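Local coordinates for mandelate racemase / muconate lactonizing enzyme, C-terminal domain protein (Pseudovibrio sp. JE062, PDB 4JHM), which belongs to the enolase superfamily, joining an N-terminal alpha+beta domain to a C-terminal domain of TIM-barrel type, at residues A[24-29]-A[196-201]; A[147-152]-A[167-172]; A[208-213]-A[219-224]. All coordinates share one frame; numbering follows the deposited sequence.

Interaction 1 of 3, residues A[24-29]-A[196-201]; sequences IPWADN and DTAGFY
Trp26 and Ala198 bring the two loops closest, with their CA atoms still 7.6 Å apart, so the segments meet by side chains and their backbones do not pair. On the 196-201 side the chain leaves its strand at Asp196 and reverses in a type I' beta turn from Thr197 to Phe200. Ala198 and Gly199, the central residues, both have positive phi, and Phe200 N closes the turn on Thr197 O at 2.9 Å. An Asx turn overlaps its start: Ala198 N donates to Asp196 OD1 over 2.7 Å, with an N-H...O angle of 157°, meeting OD1 nearly along its C-O axis and tying that oxygen to the bend. The turn presents two apolar groups to segment 24-29. The methyl CB of Ala198 lies 4.2 Å from CE3 on the benzo part of the Trp26 indole, approaching obliquely. Phe200 has CG beside the backbone N and anti to the carbonyl carbon (chi1 -65°), and its ring reaches across to Ala27, whose CB sits 3.8 Å from CE2, at the ring edge and in its plane. One face of the same ring is covered within the turn by Ala198 O, displaced toward the rim. The contact is small, 132 Å² over both sides. Trp26 NE1 is hydrogen-bonded to the hydroxyl of Tyr35, and Trp26 also packs against Cys96 of a second subunit. Such a loop of the N-terminal domain over the C-terminal ends of barrel strands is the capping arrangement of enolase-superfamily proteins. Segment 24-29, between strands 8-16 and 34-44 of the N-terminal sheet, here rests on the turn leading from barrel strand 192-196 into helix 203-215.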
loop_
_atom_site.group_PDB
_atom_site.type_symbol
_atom_site.label_atom_id
_atom_site.label_comp_id
_atom_site.label_asym_id
_atom_site.label_seq_id
_atom_site.Cartn_x
_atom_site.Cartn_y
_atom_site.Cartn_z
ATOM N N ILE A 24 -31.670 32.633 7.011
ATOM C CA ILE A 24 -31.641 31.171 6.940
ATOM C C ILE A 24 -30.354 30.603 7.532
ATOM O O ILE A 24 -29.314 30.577 6.868
ATOM C CB ILE A 24 -31.805 30.631 5.498
ATOM C CG1 ILE A 24 -32.604 31.596 4.618
ATOM C CG2 ILE A 24 -32.478 29.267 5.527
ATOM C CD1 ILE A 24 -31.743 32.585 3.860
ATOM N N PRO A 25 -30.422 30.149 8.793
ATOM C CA PRO A 25 -29.322 29.456 9.447
ATOM C C PRO A 25 -29.448 27.940 9.300
ATOM O O PRO A 25 -30.534 27.391 9.500
ATOM C CB PRO A 25 -29.480 29.873 10.913
ATOM C CG PRO A 25 -30.933 30.198 11.077
ATOM C CD PRO A 25 -31.551 30.361 9.715
ATOM N N TRP A 26 -28.348 27.274 8.953
ATOM C CA TRP A 26 -28.363 25.822 8.758
ATOM C C TRP A 26 -27.717 25.057 9.914
ATOM O O TRP A 26 -27.394 23.879 9.779
ATOM C CB TRP A 26 -27.709 25.422 7.421
ATOM C CG TRP A 26 -26.850 26.478 6.760
ATOM C CD1 TRP A 26 -27.270 27.453 5.899
ATOM C CD2 TRP A 26 -25.428 26.639 6.882
ATOM N NE1 TRP A 26 -26.204 28.218 5.489
ATOM C CE2 TRP A 26 -25.062 27.740 6.078
ATOM C CE3 TRP A 26 -24.429 25.965 7.596
ATOM C CZ2 TRP A 26 -23.742 28.182 5.970
ATOM C CZ3 TRP A 26 -23.117 26.406 7.486
ATOM C CH2 TRP A 26 -22.787 27.502 6.678
ATOM N N ALA A 27 -27.541 25.725 11.048
ATOM C CA ALA A 27 -27.045 25.073 12.256
ATOM C C ALA A 27 -28.019 25.336 13.394
ATOM O O ALA A 27 -28.693 26.364 13.408
ATOM C CB ALA A 27 -25.663 25.595 12.608
ATOM N N ASP A 28 -28.097 24.412 14.345
ATOM C CA ASP A 28 -29.069 24.527 15.429
ATOM C C ASP A 28 -28.613 25.504 16.503
ATOM O O ASP A 28 -27.630 25.259 17.202
ATOM C CB ASP A 28 -29.337 23.163 16.059
ATOM C CG ASP A 28 -30.602 23.146 16.887
ATOM O OD1 ASP A 28 -31.490 23.992 16.646
ATOM O OD2 ASP A 28 -30.717 22.277 17.775
ATOM N N ASN A 29 -29.340 26.613 16.619
ATOM C CA ASN A 29 -29.080 27.636 17.633
ATOM C C ASN A 29 -27.783 28.421 17.414
ATOM O O ASN A 29 -27.302 29.104 18.323
ATOM C CB ASN A 29 -29.116 27.022 19.036
ATOM C CG ASN A 29 -30.507 26.565 19.431
ATOM O OD1 ASN A 29 -30.840 25.385 19.323
ATOM N ND2 ASN A 29 -31.335 27.507 19.875
ATOM N N ASP A 196 -28.165 17.352 4.508
ATOM C CA ASP A 196 -26.932 18.119 4.728
ATOM C C ASP A 196 -26.719 18.369 6.228
ATOM O O ASP A 196 -27.498 19.089 6.857
ATOM C CB ASP A 196 -26.982 19.451 3.967
ATOM C CG ASP A 196 -25.727 20.294 4.167
ATOM O OD1 ASP A 196 -24.883 19.920 5.003
ATOM O OD2 ASP A 196 -25.578 21.331 3.488
ATOM N N THR A 197 -25.674 17.768 6.796
ATOM C CA THR A 197 -25.390 17.917 8.224
ATOM C C THR A 197 -24.195 18.849 8.471
ATOM O O THR A 197 -23.582 18.826 9.543
ATOM C CB THR A 197 -25.132 16.551 8.898
ATOM O OG1 THR A 197 -24.019 15.904 8.271
ATOM C CG2 THR A 197 -26.359 15.654 8.797
ATOM N N ALA A 198 -23.862 19.653 7.463
ATOM C CA ALA A 198 -22.896 20.742 7.602
ATOM C C ALA A 198 -21.647 20.391 8.408
ATOM O O ALA A 198 -21.076 21.245 9.077
ATOM C CB ALA A 198 -23.582 21.949 8.219
ATOM N N GLY A 199 -21.232 19.134 8.353
ATOM C CA GLY A 199 -19.972 18.718 8.956
ATOM C C GLY A 199 -19.947 18.625 10.469
ATOM O O GLY A 199 -18.892 18.395 11.049
ATOM N N PHE A 200 -21.095 18.766 11.120
ATOM C CA PHE A 200 -21.109 18.832 12.583
ATOM C C PHE A 200 -21.311 17.501 13.314
ATOM O O PHE A 200 -21.215 17.461 14.532
ATOM C CB PHE A 200 -22.138 19.863 13.062
ATOM C CG PHE A 200 -21.804 21.279 12.668
ATOM C CD1 PHE A 200 -20.487 21.656 12.407
ATOM C CD2 PHE A 200 -22.800 22.240 12.577
ATOM C CE1 PHE A 200 -20.176 22.954 12.046
ATOM C CE2 PHE A 200 -22.493 23.542 12.220
ATOM C CZ PHE A 200 -21.181 23.899 11.954
ATOM N N TYR A 201 -21.570 16.417 12.593
ATOM C CA TYR A 201 -21.725 15.103 13.230
ATOM C C TYR A 201 -20.393 14.528 13.703
ATOM O O TYR A 201 -19.321 15.014 13.338
ATOM C CB TYR A 201 -22.354 14.095 12.267
ATOM C CG TYR A 201 -23.862 14.128 12.164
ATOM C CD1 TYR A 201 -24.592 15.252 12.531
ATOM C CD2 TYR A 201 -24.552 13.039 11.656
ATOM C CE1 TYR A 201 -25.970 15.276 12.416
ATOM C CE2 TYR A 201 -25.924 13.058 11.525
ATOM C CZ TYR A 201 -26.630 14.176 11.908
ATOM O OH TYR A 201 -28.000 14.178 11.781
#

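Interaction 2 of 3, residues A[147-152]-A[167-172]; sequences EEYFPY and HCYCVY
Tyr149, near the N-terminal end of helix 149-159, meets His167 and Tyr169 where the chain leaves strand 163-167, its phenol pointing into the segment 167-172. The CA atoms of Tyr149 and Cys168 are 10.1 Å apart, a separation crossed by side chains, chiefly that of Tyr149. In both tyrosines CG lies beside the backbone N and anti to the carbonyl carbon, with chi1 at -83° in Tyr149 and -53° in Tyr169. The Tyr149 ring extends from the helix until its hydroxyl donates to His167 O. The OH to O distance is 2.8 Å; the donor comes in the carbonyl plane, at a C=O...O angle of 151°, and so holds the peptide oxygen of a buried residue. Tyr169 runs alongside in the opposite sense, so that each phenol passes the other. Tyr169 OH stands 3.9 Å from Tyr149 CE1, near the plane of the Tyr149 ring and at its edge; Tyr169 OH also makes a weak hydrogen bond to Asp144 O. Phe143 meets the Tyr149 ring edge-to-face, and Leu178 of helix 172-186 packs against Tyr149. The imidazole of His167 leads away from the contact, its ND1 hydrogen-bonded to Thr140 O. The arrangement belongs to the rim of a TIM barrel: an outer helix fastens, through a tyrosine near its start, the C-terminal end of the strand that comes next in the chain.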
loop_
_atom_site.group_PDB
_atom_site.type_symbol
_atom_site.label_atom_id
_atom_site.label_comp_id
_atom_site.label_asym_id
_atom_site.label_seq_id
_atom_site.Cartn_x
_atom_site.Cartn_y
_atom_site.Cartn_z
ATOM N N GLU A 147 -42.647 18.863 12.552
ATOM C CA GLU A 147 -43.973 18.933 11.933
ATOM C C GLU A 147 -44.073 20.067 10.912
ATOM O O GLU A 147 -44.872 19.997 9.980
ATOM C CB GLU A 147 -45.063 19.089 13.000
ATOM C CG GLU A 147 -45.291 17.847 13.857
ATOM C CD GLU A 147 -44.122 17.532 14.777
ATOM O OE1 GLU A 147 -43.389 18.469 15.167
ATOM O OE2 GLU A 147 -43.937 16.343 15.118
ATOM N N GLU A 148 -43.258 21.101 11.085
ATOM C CA GLU A 148 -43.231 22.224 10.150
ATOM C C GLU A 148 -42.742 21.801 8.765
ATOM O O GLU A 148 -42.980 22.498 7.780
ATOM C CB GLU A 148 -42.337 23.347 10.688
ATOM C CG GLU A 148 -42.880 24.040 11.932
ATOM C CD GLU A 148 -42.005 25.194 12.389
ATOM O OE1 GLU A 148 -41.872 26.180 11.633
ATOM O OE2 GLU A 148 -41.452 25.120 13.507
ATOM N N TYR A 149 -42.057 20.662 8.697
ATOM C CA TYR A 149 -41.466 20.190 7.449
ATOM C C TYR A 149 -42.491 19.638 6.463
ATOM O O TYR A 149 -42.286 19.705 5.253
ATOM C CB TYR A 149 -40.408 19.116 7.734
ATOM C CG TYR A 149 -39.049 19.675 8.100
ATOM C CD1 TYR A 149 -38.737 19.994 9.414
ATOM C CD2 TYR A 149 -38.078 19.891 7.127
ATOM C CE1 TYR A 149 -37.499 20.511 9.752
ATOM C CE2 TYR A 149 -36.841 20.410 7.455
ATOM C CZ TYR A 149 -36.554 20.718 8.770
ATOM O OH TYR A 149 -35.322 21.232 9.105
ATOM N N PHE A 150 -43.590 19.091 6.970
ATOM C CA PHE A 150 -44.529 18.365 6.115
ATOM C C PHE A 150 -45.271 19.273 5.132
ATOM O O PHE A 150 -45.343 18.961 3.942
ATOM C CB PHE A 150 -45.520 17.553 6.954
ATOM C CG PHE A 150 -44.864 16.590 7.907
ATOM C CD1 PHE A 150 -43.753 15.857 7.525
ATOM C CD2 PHE A 150 -45.371 16.408 9.185
ATOM C CE1 PHE A 150 -43.155 14.971 8.402
ATOM C CE2 PHE A 150 -44.777 15.521 10.066
ATOM C CZ PHE A 150 -43.669 14.801 9.674
ATOM N N PRO A 151 -45.834 20.395 5.617
ATOM C CA PRO A 151 -46.459 21.326 4.679
ATOM C C PRO A 151 -45.487 21.765 3.590
ATOM O O PRO A 151 -45.813 21.711 2.407
ATOM C CB PRO A 151 -46.846 22.514 5.564
ATOM C CG PRO A 151 -47.018 21.932 6.924
ATOM C CD PRO A 151 -46.013 20.819 7.018
ATOM N N TYR A 152 -44.294 22.182 3.995
ATOM C CA TYR A 152 -43.284 22.634 3.052
ATOM C C TYR A 152 -42.991 21.562 2.006
ATOM O O TYR A 152 -42.923 21.850 0.811
ATOM C CB TYR A 152 -41.996 23.015 3.785
ATOM C CG TYR A 152 -40.870 23.384 2.854
ATOM C CD1 TYR A 152 -40.004 22.415 2.365
ATOM C CD2 TYR A 152 -40.680 24.695 2.445
ATOM C CE1 TYR A 152 -38.974 22.743 1.504
ATOM C CE2 TYR A 152 -39.651 25.032 1.583
ATOM C CZ TYR A 152 -38.802 24.049 1.117
ATOM O OH TYR A 152 -37.776 24.372 0.262
ATOM N N HIS A 167 -32.234 20.654 4.841
ATOM C CA HIS A 167 -31.291 21.185 5.814
ATOM C C HIS A 167 -31.885 20.897 7.177
ATOM O O HIS A 167 -33.096 21.023 7.374
ATOM C CB HIS A 167 -31.027 22.675 5.612
ATOM C CG HIS A 167 -30.033 22.959 4.531
ATOM N ND1 HIS A 167 -30.384 23.515 3.319
ATOM C CD2 HIS A 167 -28.699 22.738 4.468
ATOM C CE1 HIS A 167 -29.309 23.638 2.564
ATOM N NE2 HIS A 167 -28.272 23.173 3.237
ATOM N N CYS A 168 -31.038 20.479 8.109
ATOM C CA CYS A 168 -31.514 19.950 9.375
ATOM C C CYS A 168 -30.865 20.634 10.570
ATOM O O CYS A 168 -30.148 21.626 10.430
ATOM C CB CYS A 168 -31.259 18.443 9.428
ATOM S SG CYS A 168 -29.514 17.994 9.317
ATOM N N TYR A 169 -31.130 20.085 11.749
ATOM C CA TYR A 169 -30.619 20.638 12.989
ATOM C C TYR A 169 -29.117 20.411 13.114
ATOM O O TYR A 169 -28.434 21.131 13.838
ATOM C CB TYR A 169 -31.366 20.017 14.171
ATOM C CG TYR A 169 -32.871 20.126 14.033
ATOM C CD1 TYR A 169 -33.536 21.283 14.412
ATOM C CD2 TYR A 169 -33.623 19.082 13.507
ATOM C CE1 TYR A 169 -34.909 21.396 14.279
ATOM C CE2 TYR A 169 -34.998 19.187 13.372
ATOM C CZ TYR A 169 -35.635 20.346 13.761
ATOM O OH TYR A 169 -37.001 20.468 13.633
ATOM N N CYS A 170 -28.603 19.421 12.391
ATOM C CA CYS A 170 -27.192 19.065 12.474
ATOM C C CYS A 170 -26.851 18.585 13.882
ATOM O O CYS A 170 -25.733 18.761 14.365
ATOM C CB CYS A 170 -26.317 20.247 12.064
ATOM S SG CYS A 170 -26.658 20.799 10.380
ATOM N N VAL A 171 -27.847 17.977 14.522
ATOM C CA VAL A 171 -27.697 17.328 15.812
ATOM C C VAL A 171 -28.316 15.931 15.683
ATOM O O VAL A 171 -29.532 15.762 15.779
ATOM C CB VAL A 171 -28.399 18.137 16.926
ATOM C CG1 VAL A 171 -28.429 17.357 18.232
ATOM C CG2 VAL A 171 -27.712 19.482 17.114
ATOM N N TYR A 172 -27.469 14.940 15.433
ATOM C CA TYR A 172 -27.907 13.565 15.214
ATOM C C TYR A 172 -29.264 13.236 15.848
ATOM O O TYR A 172 -30.162 12.746 15.172
ATOM C CB TYR A 172 -26.840 12.593 15.729
ATOM C CG TYR A 172 -27.181 11.144 15.489
ATOM C CD1 TYR A 172 -27.367 10.661 14.203
ATOM C CD2 TYR A 172 -27.311 10.257 16.544
ATOM C CE1 TYR A 172 -27.681 9.335 13.976
ATOM C CE2 TYR A 172 -27.631 8.930 16.328
ATOM C CZ TYR A 172 -27.816 8.477 15.042
ATOM O OH TYR A 172 -28.136 7.159 14.822
#

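Interaction 3 of 3, residues A[208-213]-A[219-224]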
loop_
_atom_site.group_PDB
_atom_site.type_symbol
_atom_site.label_atom_id
_atom_site.label_comp_id
_atom_site.label_asym_id
_atom_site.label_seq_id
_atom_site.Cartn_x
_atom_site.Cartn_y
_atom_site.Cartn_z
ATOM N N LYS A 208 -23.704 6.017 11.493
ATOM C CA LYS A 208 -25.010 5.520 11.883
ATOM C C LYS A 208 -26.086 6.022 10.915
ATOM O O LYS A 208 -26.944 5.259 10.465
ATOM C CB LYS A 208 -25.332 5.958 13.309
ATOM C CG LYS A 208 -26.118 4.933 14.102
ATOM C CD LYS A 208 -25.218 4.097 14.994
ATOM C CE LYS A 208 -24.849 4.846 16.265
ATOM N NZ LYS A 208 -24.321 3.928 17.317
HETATM N N MSE A 209 -26.029 7.311 10.594
HETATM C CA MSE A 209 -27.019 7.936 9.716
HETATM C C MSE A 209 -26.905 7.414 8.316
HETATM O O MSE A 209 -27.912 7.230 7.631
HETATM C CB MSE A 209 -26.804 9.447 9.704
HETATM C CG MSE A 209 -27.675 10.163 8.673
HETATM SE SE MSE A 209 -29.573 10.243 9.223
HETATM C CE MSE A 209 -29.366 11.008 11.025
ATOM N N ALA A 210 -25.672 7.175 7.876
ATOM C CA ALA A 210 -25.414 6.734 6.507
ATOM C C ALA A 210 -25.989 5.344 6.273
ATOM O O ALA A 210 -26.676 5.108 5.275
ATOM C CB ALA A 210 -23.925 6.748 6.223
ATOM N N LYS A 211 -25.709 4.435 7.205
ATOM C CA LYS A 211 -26.264 3.089 7.167
ATOM C C LYS A 211 -27.785 3.140 7.122
ATOM O O LYS A 211 -28.419 2.375 6.404
ATOM C CB LYS A 211 -25.811 2.279 8.383
ATOM C CG LYS A 211 -24.367 1.814 8.322
ATOM C CD LYS A 211 -24.151 0.612 9.227
ATOM C CE LYS A 211 -22.673 0.280 9.411
ATOM N NZ LYS A 211 -21.969 -0.068 8.145
ATOM N N TRP A 212 -28.372 4.050 7.887
ATOM C CA TRP A 212 -29.816 4.214 7.878
ATOM C C TRP A 212 -30.305 4.785 6.548
ATOM O O TRP A 212 -31.276 4.292 5.975
ATOM C CB TRP A 212 -30.258 5.111 9.028
ATOM C CG TRP A 212 -31.741 5.277 9.110
ATOM C CD1 TRP A 212 -32.599 4.609 9.935
ATOM C CD2 TRP A 212 -32.548 6.167 8.328
ATOM N NE1 TRP A 212 -33.887 5.032 9.718
ATOM C CE2 TRP A 212 -33.882 5.989 8.737
ATOM C CE3 TRP A 212 -32.269 7.100 7.323
ATOM C CZ2 TRP A 212 -34.931 6.704 8.177
ATOM C CZ3 TRP A 212 -33.311 7.809 6.767
ATOM C CH2 TRP A 212 -34.627 7.606 7.191
HETATM N N MSE A 213 -29.632 5.822 6.058
HETATM C CA MSE A 213 -30.014 6.445 4.791
HETATM C C MSE A 213 -29.834 5.438 3.693
HETATM O O MSE A 213 -30.574 5.453 2.708
HETATM C CB MSE A 213 -29.181 7.698 4.524
HETATM C CG MSE A 213 -29.686 8.862 5.367
HETATM SE SE MSE A 213 -28.482 10.413 5.251
HETATM C CE MSE A 213 -28.572 10.729 3.309
ATOM N N GLU A 219 -30.805 9.632 -1.225
ATOM C CA GLU A 219 -29.989 9.981 -2.382
ATOM C C GLU A 219 -28.528 10.216 -2.018
ATOM O O GLU A 219 -27.644 9.550 -2.554
ATOM C CB GLU A 219 -30.596 11.201 -3.084
ATOM C CG GLU A 219 -29.839 11.689 -4.306
ATOM C CD GLU A 219 -29.880 10.708 -5.456
ATOM O OE1 GLU A 219 -30.458 9.613 -5.288
ATOM O OE2 GLU A 219 -29.332 11.036 -6.531
ATOM N N TRP A 220 -28.266 11.163 -1.120
ATOM C CA TRP A 220 -26.902 11.385 -0.651
ATOM C C TRP A 220 -26.820 12.079 0.705
ATOM O O TRP A 220 -27.706 12.840 1.082
ATOM C CB TRP A 220 -26.066 12.138 -1.702
ATOM C CG TRP A 220 -26.262 13.624 -1.773
ATOM C CD1 TRP A 220 -26.163 14.521 -0.750
ATOM C CD2 TRP A 220 -26.534 14.386 -2.947
ATOM N NE1 TRP A 220 -26.386 15.795 -1.211
ATOM C CE2 TRP A 220 -26.611 15.737 -2.561
ATOM C CE3 TRP A 220 -26.739 14.055 -4.289
ATOM C CZ2 TRP A 220 -26.881 16.757 -3.468
ATOM C CZ3 TRP A 220 -27.004 15.067 -5.191
ATOM C CH2 TRP A 220 -27.072 16.403 -4.777
ATOM N N LEU A 221 -25.745 11.784 1.431
ATOM C CA LEU A 221 -25.424 12.457 2.677
ATOM C C LEU A 221 -24.337 13.480 2.403
ATOM O O LEU A 221 -23.217 13.124 2.039
ATOM C CB LEU A 221 -24.936 11.454 3.728
ATOM C CG LEU A 221 -24.355 12.060 5.013
ATOM C CD1 LEU A 221 -25.326 13.066 5.608
ATOM C CD2 LEU A 221 -24.004 10.995 6.040
ATOM N N GLU A 222 -24.665 14.750 2.585
ATOM C CA GLU A 222 -23.732 15.826 2.279
ATOM C C GLU A 222 -23.076 16.361 3.549
ATOM O O GLU A 222 -23.756 16.689 4.519
ATOM C CB GLU A 222 -24.460 16.955 1.529
ATOM C CG GLU A 222 -23.715 18.280 1.504
ATOM C CD GLU A 222 -24.414 19.337 0.670
ATOM O OE1 GLU A 222 -25.066 18.978 -0.338
ATOM O OE2 GLU A 222 -24.302 20.533 1.026
ATOM N N ALA A 223 -21.751 16.446 3.540
ATOM C CA ALA A 223 -21.017 17.055 4.642
ATOM C C ALA A 223 -21.304 16.346 5.964
ATOM O O ALA A 223 -21.821 16.958 6.897
ATOM C CB ALA A 223 -21.374 18.530 4.750
ATOM N N PRO A 224 -20.979 15.049 6.045
ATOM C CA PRO A 224 -21.219 14.291 7.270
ATOM C C PRO A 224 -20.399 14.832 8.430
ATOM O O PRO A 224 -20.935 15.051 9.515
ATOM C CB PRO A 224 -20.782 12.868 6.908
ATOM C CG PRO A 224 -19.902 13.008 5.707
ATOM C CD PRO A 224 -20.386 14.225 4.979
#
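Met213, a selenomethionine, lays its terminal SE and CE over the backbone and CB of Leu221, where helix 203-215 packs on strand 220-222 in a beta-alpha-beta unit of the TIM-barrel domain. The helix runs nearly antiparallel to the strand, at 157°, with 9.2 Å between the axes of the short segments. The Met213 chain is extended through chi2 (172°) and then bends at chi3, which turns the methyl toward the strand. CE comes to 3.7 Å from Leu221 CB and also borders the peptide of Trp220, while SE stays 4.0 Å from the same CB. The two side chains cross at about a right angle, Leu221 projecting from the sheet toward the helix. The flanking strand residues, Trp220 and Glu222, start away from the helix on the other face; Glu222 is salt-bridged to Lys165. All four touching residues are buried, and Leu242 adds to the packing on Met213, as does Leu236 of helix 230-239 on Ala210. One helical turn before Met213, the second apolar touch is made by the methyl CB of Ala210, 4.3 Å from Leu221 CD2.

Overall arrangement
Interaction 2 is nested in the chain within the loop that interaction 1 closes, and interaction 3 follows both. Their centres lie 11 Å (1 and 2), 14 Å (1 and 3) and 15 Å (2 and 3) apart, on the same side of the chain's centre. All involve neighbouring parallel strands of the barrel, 163-167, 192-196 and 220-222. Gly199 N and Thr197 OG1 of interaction 1 probably bond to Ala223 O of interaction 3, whereas Tyr172 of interaction 2 packs on Lys208 and Met209 of interaction 3. Interactions 2 and 3 pack outer helices on a barrel strand or the loop leaving it, while interaction 1 brings the N-terminal-domain loop over the strand ends, joining the two domains.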